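Local coordinates for arylesterase (Agrobacterium tumefaciens, PDB 3DCI), which probably hydrolyses ester bonds as an arylesterase-like member of the SGNH (GDSL-like) hydrolase family, and carries a bound zinc ion in the crystal, at residues D113-H118 and G168-E173; G119-A124 and S175-P180. All coordinates share one frame; numbering follows the deposited sequence. Where two conformers were deposited one is given.

Interaction 1 (D113-H118 and G168-E173); sequences DIKPVH and GGRDIE
R170 meets I114 and K115 with two different parts of its side chain, and these three residues bury the most surface in the contact. The R170 chain is extended from CG to NE and crosses the I114 side chain at about a right angle; its CD comes to 4.1 Å from I114 CG1. I114 presents that branch because chi1 of 64° sets CG1 between its own backbone N and carbonyl carbon. Farther out, the fully extended K115 chain runs beside R170 in the same direction. K115 CG lies over one face of the guanidinium, 3.7 Å above its plane and offset toward the rim, and K115 CE is 3.3 Å from R170 NH2. The backbones are closest here too, K115 CA and R170 CA lying 5.2 Å apart.

No direct hydrogen bond joins the segments. Instead one water donates to I114 O and accepts from D171 N at 2.9 Å, linking the two backbones beside the apolar contact. P116 closes the other end: its CD approaches G168 O to 3.1 Å, and its CG packs against G169 O.

The guanidinium bonds elsewhere in its own chain, NE to T111 O, NH2 to N112 OD1 and NH1 to A167 O, so it ties the loop after strand 104-108 to the segment before helix 172-175. A bound acetic acid, probably from the crystallisation liquor, lies about 4 Å from the R170 side chain at the nearest atoms. R170 also lies near a possible Ser-His-Asp triad, without touching it. K115 NZ stands 4.4 Å from R170 NH2. Across the segments the contact is thus made by packing, K115 over the guanidinium and P116 on the G168 and G169 carbonyls among it, with one water-mediated link.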
loop_
_atom_site.group_PDB
_atom_site.type_symbol
_atom_site.label_atom_id
_atom_site.label_comp_id
_atom_site.label_asym_id
_atom_site.label_seq_id
_atom_site.Cartn_x
_atom_site.Cartn_y
_atom_site.Cartn_z
ATOM N N ASP A 113 6.244 2.071 19.416
ATOM C CA ASP A 113 5.443 3.265 19.113
ATOM C C ASP A 113 6.048 4.517 19.702
ATOM O O ASP A 113 5.744 5.625 19.249
ATOM C CB ASP A 113 4.016 3.114 19.650
ATOM C CG ASP A 113 3.315 1.861 19.110
ATOM O OD1 ASP A 113 3.754 0.731 19.425
ATOM O OD2 ASP A 113 2.293 2.006 18.432
ATOM N N ILE A 114 6.904 4.341 20.712
ATOM C CA ILE A 114 7.604 5.468 21.330
ATOM C C ILE A 114 8.999 5.696 20.718
ATOM O O ILE A 114 9.733 6.563 21.182
ATOM C CB ILE A 114 7.651 5.351 22.892
ATOM C CG1 ILE A 114 8.474 4.127 23.345
ATOM C CG2 ILE A 114 6.222 5.272 23.466
ATOM C CD1 ILE A 114 8.810 4.110 24.843
ATOM N N LYS A 115 9.364 4.937 19.684
ATOM C CA LYS A 115 10.544 5.266 18.887
ATOM C C LYS A 115 10.337 6.669 18.284
ATOM O O LYS A 115 9.206 7.058 17.986
ATOM C CB LYS A 115 10.780 4.277 17.737
ATOM C CG LYS A 115 11.237 2.848 18.075
ATOM C CD LYS A 115 11.397 2.023 16.769
ATOM C CE LYS A 115 11.902 0.600 17.026
ATOM N NZ LYS A 115 11.939 -0.336 15.822
ATOM N N PRO A 116 11.429 7.420 18.071
ATOM C CA PRO A 116 11.299 8.731 17.436
ATOM C C PRO A 116 10.533 8.732 16.120
ATOM O O PRO A 116 9.781 9.666 15.864
ATOM C CB PRO A 116 12.760 9.152 17.169
ATOM C CG PRO A 116 13.553 8.441 18.231
ATOM C CD PRO A 116 12.826 7.107 18.421
ATOM N N VAL A 117 10.734 7.712 15.280
ATOM C CA VAL A 117 10.118 7.702 13.943
ATOM C C VAL A 117 8.583 7.756 14.032
ATOM O O VAL A 117 7.931 8.310 13.147
ATOM C CB VAL A 117 10.567 6.492 13.093
ATOM C CG1 VAL A 117 10.042 5.153 13.692
ATOM C CG2 VAL A 117 10.121 6.675 11.651
ATOM N N HIS A 118 8.045 7.202 15.125
ATOM C CA HIS A 118 6.604 7.161 15.363
ATOM C C HIS A 118 6.109 8.234 16.295
ATOM O O HIS A 118 4.970 8.168 16.727
ATOM C CB HIS A 118 6.216 5.804 15.910
ATOM C CG HIS A 118 6.622 4.704 15.014
ATOM N ND1 HIS A 118 6.367 4.741 13.667
ATOM C CD2 HIS A 118 7.314 3.567 15.246
ATOM C CE1 HIS A 118 6.865 3.657 13.105
ATOM N NE2 HIS A 118 7.453 2.932 14.042
ATOM N N GLY A 168 17.586 2.999 20.752
ATOM C CA GLY A 168 16.610 3.384 19.739
ATOM C C GLY A 168 16.021 4.764 19.922
ATOM O O GLY A 168 14.982 5.062 19.346
ATOM N N GLY A 169 16.680 5.600 20.722
ATOM C CA GLY A 169 16.226 6.958 20.983
ATOM C C GLY A 169 14.943 7.067 21.799
ATOM O O GLY A 169 14.342 8.143 21.856
ATOM N N ARG A 170 14.531 5.974 22.440
ATOM C CA ARG A 170 13.310 5.996 23.247
ATOM C C ARG A 170 13.526 6.792 24.537
ATOM O O ARG A 170 14.614 6.832 25.082
ATOM C CB ARG A 170 12.817 4.592 23.576
ATOM C CG ARG A 170 12.487 3.719 22.343
ATOM C CD ARG A 170 12.148 2.320 22.801
ATOM N NE ARG A 170 11.874 1.335 21.738
ATOM C CZ ARG A 170 12.799 0.669 21.049
ATOM N NH1 ARG A 170 14.091 0.926 21.195
ATOM N NH2 ARG A 170 12.422 -0.225 20.154
ATOM N N ASP A 171 12.449 7.405 25.008
ATOM C CA ASP A 171 12.464 8.253 26.171
ATOM C C ASP A 171 11.869 7.487 27.348
ATOM O O ASP A 171 10.777 6.943 27.244
ATOM C CB ASP A 171 11.632 9.490 25.854
ATOM C CG ASP A 171 11.575 10.474 27.003
ATOM O OD1 ASP A 171 12.288 11.495 26.959
ATOM O OD2 ASP A 171 10.807 10.227 27.945
ATOM N N ILE A 172 12.585 7.457 28.472
ATOM C CA ILE A 172 12.147 6.715 29.657
ATOM C C ILE A 172 10.808 7.234 30.174
ATOM O O ILE A 172 9.883 6.464 30.417
ATOM C CB ILE A 172 13.189 6.801 30.795
ATOM C CG1 ILE A 172 14.437 6.005 30.424
ATOM C CG2 ILE A 172 12.607 6.253 32.117
ATOM C CD1 ILE A 172 15.562 6.087 31.475
ATOM N N GLU A 173 10.717 8.554 30.304
ATOM C CA GLU A 173 9.524 9.155 30.887
ATOM C C GLU A 173 8.284 8.886 30.032
ATOM O O GLU A 173 7.199 8.676 30.581
ATOM C CB GLU A 173 9.726 10.644 31.184
ATOM C CG GLU A 173 10.547 10.892 32.471
ATOM C CD GLU A 173 10.506 12.336 32.961
ATOM O OE1 GLU A 173 9.608 13.097 32.537
ATOM O OE2 GLU A 173 11.371 12.720 33.787
HETATM O O HOH W 1 10.178 7.889 23.301
#

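Interaction 2 (G119-A124 and S175-P180); sequences GGRAEA and SMRLAP
A salt-bridge network of R121, E123 and R177 joins the start of helix 122-138 to the turn leading into helix 178-189. R121 grips the E123 carboxylate side-on: NH2 reaches OE2 at 2.8 Å, nearly straight (175°) and on its syn lone pair, while NE bonds to OE1. R177 NH1 donates to the same OE1 at 3.0 Å, coming from the opposite face of the carboxylate plane to R121 NE. Weak bonds run from R177 NH1 and NH2 to E123 OE2. The carboxylate and R177 guanidinium planes are 73° apart. Although R121 NH2 and R177 NH1 are 3.3 Å apart, the E123 carboxylate they share probably offsets their like charge.

A122 supplies the apolar part. Its CB packs 3.7 Å from R177 CB and also lies over one face of the R177 guanidinium, the chain being bent at chi3 (69°). L178 CD2 closes on A122 CB at 4.1 Å.

E123 packs against G169 of the third subunit. Q174 OE1, on helix 172-175, accepts from both R177 NH1 and A122 N, so that helix is tied to the start of helix 122-138 and to the turn, while L178 touches P155, just beyond strand 149-154.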
loop_
_atom_site.group_PDB
_atom_site.type_symbol
_atom_site.label_atom_id
_atom_site.label_comp_id
_atom_site.label_asym_id
_atom_site.label_seq_id
_atom_site.Cartn_x
_atom_site.Cartn_y
_atom_site.Cartn_z
ATOM N N GLY A 119 6.980 9.179 16.622
ATOM C CA GLY A 119 6.595 10.404 17.295
ATOM C C GLY A 119 7.272 10.638 18.635
ATOM O O GLY A 119 7.256 11.735 19.145
ATOM N N GLY A 120 7.816 9.573 19.217
ATOM C CA GLY A 120 8.625 9.675 20.413
ATOM C C GLY A 120 7.837 9.756 21.698
ATOM O O GLY A 120 8.446 9.914 22.745
ATOM N N ARG A 121 6.510 9.578 21.633
ATOM C CA ARG A 121 5.609 9.852 22.764
ATOM C C ARG A 121 4.543 8.770 22.975
ATOM O O ARG A 121 4.234 8.012 22.083
ATOM C CB ARG A 121 4.914 11.197 22.561
ATOM C CG ARG A 121 5.847 12.403 22.648
ATOM C CD ARG A 121 5.077 13.689 22.408
ATOM N NE ARG A 121 4.001 13.870 23.388
ATOM C CZ ARG A 121 4.128 14.576 24.524
ATOM N NH1 ARG A 121 5.283 15.186 24.834
ATOM N NH2 ARG A 121 3.096 14.697 25.362
ATOM N N ALA A 122 3.959 8.757 24.164
ATOM C CA ALA A 122 2.977 7.754 24.551
ATOM C C ALA A 122 1.626 7.895 23.825
ATOM O O ALA A 122 0.899 6.887 23.685
ATOM C CB ALA A 122 2.772 7.797 26.059
ATOM N N GLU A 123 1.307 9.117 23.367
ATOM C CA GLU A 123 0.015 9.422 22.706
ATOM C C GLU A 123 -0.232 8.466 21.557
ATOM O O GLU A 123 -1.331 7.930 21.409
ATOM C CB GLU A 123 -0.064 10.861 22.140
ATOM C CG GLU A 123 -0.421 11.981 23.120
ATOM C CD GLU A 123 0.792 12.529 23.893
ATOM O OE1 GLU A 123 1.894 11.935 23.773
ATOM O OE2 GLU A 123 0.636 13.543 24.625
ATOM N N ALA A 124 0.788 8.284 20.721
ATOM C CA ALA A 124 0.663 7.399 19.573
ATOM C C ALA A 124 0.396 5.938 19.988
ATOM O O ALA A 124 -0.336 5.207 19.297
ATOM C CB ALA A 124 1.934 7.506 18.654
ATOM N N SER A 175 7.844 6.098 28.101
ATOM C CA SER A 175 7.544 4.687 28.314
ATOM C C SER A 175 6.779 4.461 29.626
ATOM O O SER A 175 5.971 3.537 29.724
ATOM C CB SER A 175 8.827 3.862 28.323
ATOM O OG SER A 175 9.629 4.167 29.453
HETATM N N MSE A 176 7.052 5.318 30.620
HETATM C CA MSE A 176 6.425 5.227 31.938
HETATM C C MSE A 176 4.978 5.717 31.919
HETATM O O MSE A 176 4.215 5.481 32.866
HETATM C CB MSE A 176 7.227 6.040 32.960
HETATM C CG MSE A 176 8.584 5.448 33.348
HETATM SE SE MSE A 176 9.473 6.632 34.603
HETATM C CE MSE A 176 11.053 5.564 35.048
ATOM N N ARG A 177 4.592 6.408 30.852
ATOM C CA ARG A 177 3.221 6.865 30.679
ATOM C C ARG A 177 2.299 5.768 30.131
ATOM O O ARG A 177 1.078 5.917 30.145
ATOM C CB ARG A 177 3.155 8.076 29.733
ATOM C CG ARG A 177 3.787 9.385 30.236
ATOM C CD ARG A 177 3.714 10.452 29.113
ATOM N NE ARG A 177 2.331 10.886 28.844
ATOM C CZ ARG A 177 1.890 11.460 27.712
ATOM N NH1 ARG A 177 2.704 11.690 26.675
ATOM N NH2 ARG A 177 0.604 11.818 27.607
ATOM N N LEU A 178 2.871 4.684 29.614
ATOM C CA LEU A 178 2.062 3.661 28.967
ATOM C C LEU A 178 1.124 2.964 29.956
ATOM O O LEU A 178 -0.047 2.746 29.637
ATOM C CB LEU A 178 2.934 2.639 28.221
ATOM C CG LEU A 178 3.708 3.169 27.010
ATOM C CD1 LEU A 178 4.622 2.084 26.399
ATOM C CD2 LEU A 178 2.768 3.712 25.940
ATOM N N ALA A 179 1.614 2.637 31.150
ATOM C CA ALA A 179 0.776 1.965 32.162
ATOM C C ALA A 179 -0.488 2.784 32.514
ATOM O O ALA A 179 -1.608 2.312 32.286
ATOM C CB ALA A 179 1.567 1.634 33.396
ATOM N N PRO A 180 -0.320 4.019 33.019
ATOM C CA PRO A 180 -1.519 4.782 33.373
ATOM C C PRO A 180 -2.424 5.116 32.191
ATOM O O PRO A 180 -3.639 5.152 32.370
ATOM C CB PRO A 180 -0.957 6.063 34.019
ATOM C CG PRO A 180 0.435 6.155 33.543
ATOM C CD PRO A 180 0.913 4.761 33.343
#

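Overall arrangement
From the N terminus, the chain leaves strand 104-108 and passes through 113-118 and 119-124, where helix 122-138 begins. After strand 149-154 it reaches 168-173, at the start of helix 172-175, then 175-180, where the next helix, 178-189, begins. Interaction 1 closes a loop with 49 residues between its segments and interaction 2 one with 50; because the four segments alternate along the chain, the loops cross. The contact centres are 9 Å apart. They join directly, by a probable hydrogen bond from G120 N to K115 O (3.1 Å) and by I114 CD1 packing on S175 CB (3.5 Å). Together they tie the two connections flanking strand 149-154, where both contacts also touch the third subunit.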